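Local coordinates for Cgl0159-like domain-containing protein (Corynebacterium glutamicum, PDB 3FOK) that is of unknown function but adopts a TIM-barrel-like fold of alternating beta strands and alpha helices, at residues Thr240-Gly245 / Glu259-Leu264. Residues are numbered along the deposited sequence; the frame is centred on the assembly and turned at random.
Sequences TLLLGG and EHALTL
Leu242 reaches out from strand 240-243 and sets a single methyl, CD1, against two neighbouring groups: the side chain of Ala261 on helix 252-261 and that of Leu262, next to it in the turn. CD1 meets the methyl of Ala261, with Leu242 CD1 and Ala261 CB 3.6 Å apart; it also meets one branch of Leu262, where Leu242 CD1 and Leu262 CD1 are likewise separated by 3.6 Å. The CA-CB bonds of Leu242 and Ala261 both aim at the opposing segment. Leu262 starts out along the side of the contact, and its end bends in to bring CD1 against the strand residue, so that the two leucine side chains lie at a slant to each other instead of running alongside. With chi1 of Leu242 at -48°, CG turns away from the carbonyl carbon, and an extended chi2 of 176° carries CD1 outward to the second segment. The backbones stay well apart, Leu242 CA and Leu262 CA being 8.0 Å from each other.

A type I turn from Ala261 to Leu264 carries the chain on toward strand 267-272. His260 O accepts two bonds from Thr263, one from the backbone N and one from OG1; Thr263 OG1 approaches His260 O to 2.6 Å, lying in the carbonyl plane. Met229 of helix 229-232 packs on both Leu242 and Ala261, while Leu270 of strand 267-272 touches both Leu242 and Leu262. The contact thus belongs to a beta-alpha-beta unit of the barrel: strands 240-243 and 267-272 pair in parallel, and the helix between them packs on the outside. Its chemistry is wholly apolar: strand 240-243 and segment 259-264 meet here through methyl groups in van der Waals contact, a small buried patch, with the polar bonds of Thr263 kept within the turn.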
loop_
_atom_site.group_PDB
_atom_site.type_symbol
_atom_site.label_atom_id
_atom_site.label_comp_id
_atom_site.label_asym_id
_atom_site.label_seq_id
_atom_site.Cartn_x
_atom_site.Cartn_y
_atom_site.Cartn_z
ATOM N N THR A 240 16.280 -29.763 6.660
ATOM C CA THR A 240 15.940 -29.186 7.947
ATOM C C THR A 240 17.120 -28.990 8.888
ATOM O O THR A 240 18.060 -29.782 8.912
ATOM C CB THR A 240 14.886 -30.064 8.656
ATOM O OG1 THR A 240 13.710 -30.141 7.844
ATOM C CG2 THR A 240 14.521 -29.486 10.013
ATOM N N LEU A 241 17.056 -27.913 9.658
ATOM C CA LEU A 241 18.077 -27.588 10.643
ATOM C C LEU A 241 17.342 -27.446 11.968
ATOM O O LEU A 241 16.239 -26.899 12.021
ATOM C CB LEU A 241 18.785 -26.281 10.279
ATOM C CG LEU A 241 19.656 -26.350 9.022
ATOM C CD1 LEU A 241 20.165 -24.966 8.670
ATOM C CD2 LEU A 241 20.818 -27.305 9.257
ATOM N N LEU A 242 17.944 -27.949 13.035
ATOM C CA LEU A 242 17.318 -27.896 14.348
ATOM C C LEU A 242 17.746 -26.675 15.148
ATOM O O LEU A 242 18.868 -26.189 15.013
ATOM C CB LEU A 242 17.653 -29.170 15.124
ATOM C CG LEU A 242 17.435 -30.471 14.344
ATOM C CD1 LEU A 242 17.889 -31.650 15.185
ATOM C CD2 LEU A 242 15.972 -30.608 13.958
ATOM N N LEU A 243 16.835 -26.179 15.978
ATOM C CA LEU A 243 17.099 -25.019 16.817
ATOM C C LEU A 243 17.031 -25.420 18.289
ATOM O O LEU A 243 16.320 -26.352 18.654
ATOM C CB LEU A 243 16.074 -23.918 16.518
ATOM C CG LEU A 243 14.590 -24.242 16.733
ATOM C CD1 LEU A 243 14.222 -24.056 18.200
ATOM C CD2 LEU A 243 13.738 -23.323 15.873
ATOM N N GLY A 244 17.790 -24.721 19.124
ATOM C CA GLY A 244 17.796 -25.006 20.547
ATOM C C GLY A 244 17.257 -23.795 21.281
ATOM O O GLY A 244 18.012 -22.877 21.616
ATOM N N GLY A 245 15.952 -23.795 21.534
ATOM C CA GLY A 245 15.313 -22.673 22.198
ATOM C C GLY A 245 15.792 -22.266 23.580
ATOM O O GLY A 245 16.983 -22.080 23.823
ATOM N N GLU A 259 20.829 -35.171 19.314
ATOM C CA GLU A 259 21.528 -36.323 18.769
ATOM C C GLU A 259 20.556 -37.293 18.103
ATOM O O GLU A 259 20.837 -37.819 17.026
ATOM C CB GLU A 259 22.309 -37.029 19.882
ATOM C CG GLU A 259 23.142 -38.211 19.418
ATOM C CD GLU A 259 24.049 -38.746 20.514
ATOM O OE1 GLU A 259 23.546 -39.027 21.624
ATOM O OE2 GLU A 259 25.266 -38.889 20.264
ATOM N N HIS A 260 19.410 -37.527 18.736
ATOM C CA HIS A 260 18.414 -38.428 18.167
ATOM C C HIS A 260 17.784 -37.846 16.908
ATOM O O HIS A 260 17.756 -38.491 15.861
ATOM C CB HIS A 260 17.297 -38.727 19.166
ATOM C CG HIS A 260 16.106 -39.384 18.539
ATOM N ND1 HIS A 260 16.159 -40.647 17.986
ATOM C CD2 HIS A 260 14.853 -38.926 18.308
ATOM C CE1 HIS A 260 14.992 -40.935 17.439
ATOM N NE2 HIS A 260 14.182 -39.908 17.619
ATOM N N ALA A 261 17.267 -36.628 17.021
ATOM C CA ALA A 261 16.626 -35.957 15.897
ATOM C C ALA A 261 17.581 -35.824 14.717
ATOM O O ALA A 261 17.177 -35.912 13.557
ATOM C CB ALA A 261 16.134 -34.577 16.330
ATOM N N LEU A 262 18.853 -35.615 15.030
ATOM C CA LEU A 262 19.892 -35.460 14.021
ATOM C C LEU A 262 20.011 -36.677 13.095
ATOM O O LEU A 262 20.601 -36.585 12.017
ATOM C CB LEU A 262 21.233 -35.199 14.716
ATOM C CG LEU A 262 22.016 -33.921 14.394
ATOM C CD1 LEU A 262 21.080 -32.766 14.081
ATOM C CD2 LEU A 262 22.908 -33.583 15.582
ATOM N N THR A 263 19.446 -37.808 13.511
ATOM C CA THR A 263 19.510 -39.028 12.706
ATOM C C THR A 263 18.312 -39.174 11.769
ATOM O O THR A 263 18.324 -40.011 10.864
ATOM C CB THR A 263 19.560 -40.297 13.591
ATOM O OG1 THR A 263 18.294 -40.479 14.240
ATOM C CG2 THR A 263 20.652 -40.178 14.641
ATOM N N LEU A 264 17.281 -38.363 11.990
ATOM C CA LEU A 264 16.068 -38.421 11.183
ATOM C C LEU A 264 16.248 -38.001 9.726
ATOM O O LEU A 264 17.108 -37.184 9.400
ATOM C CB LEU A 264 14.978 -37.582 11.846
ATOM C CG LEU A 264 14.222 -38.259 12.995
ATOM C CD1 LEU A 264 15.082 -39.303 13.688
ATOM C CD2 LEU A 264 13.778 -37.197 13.977
#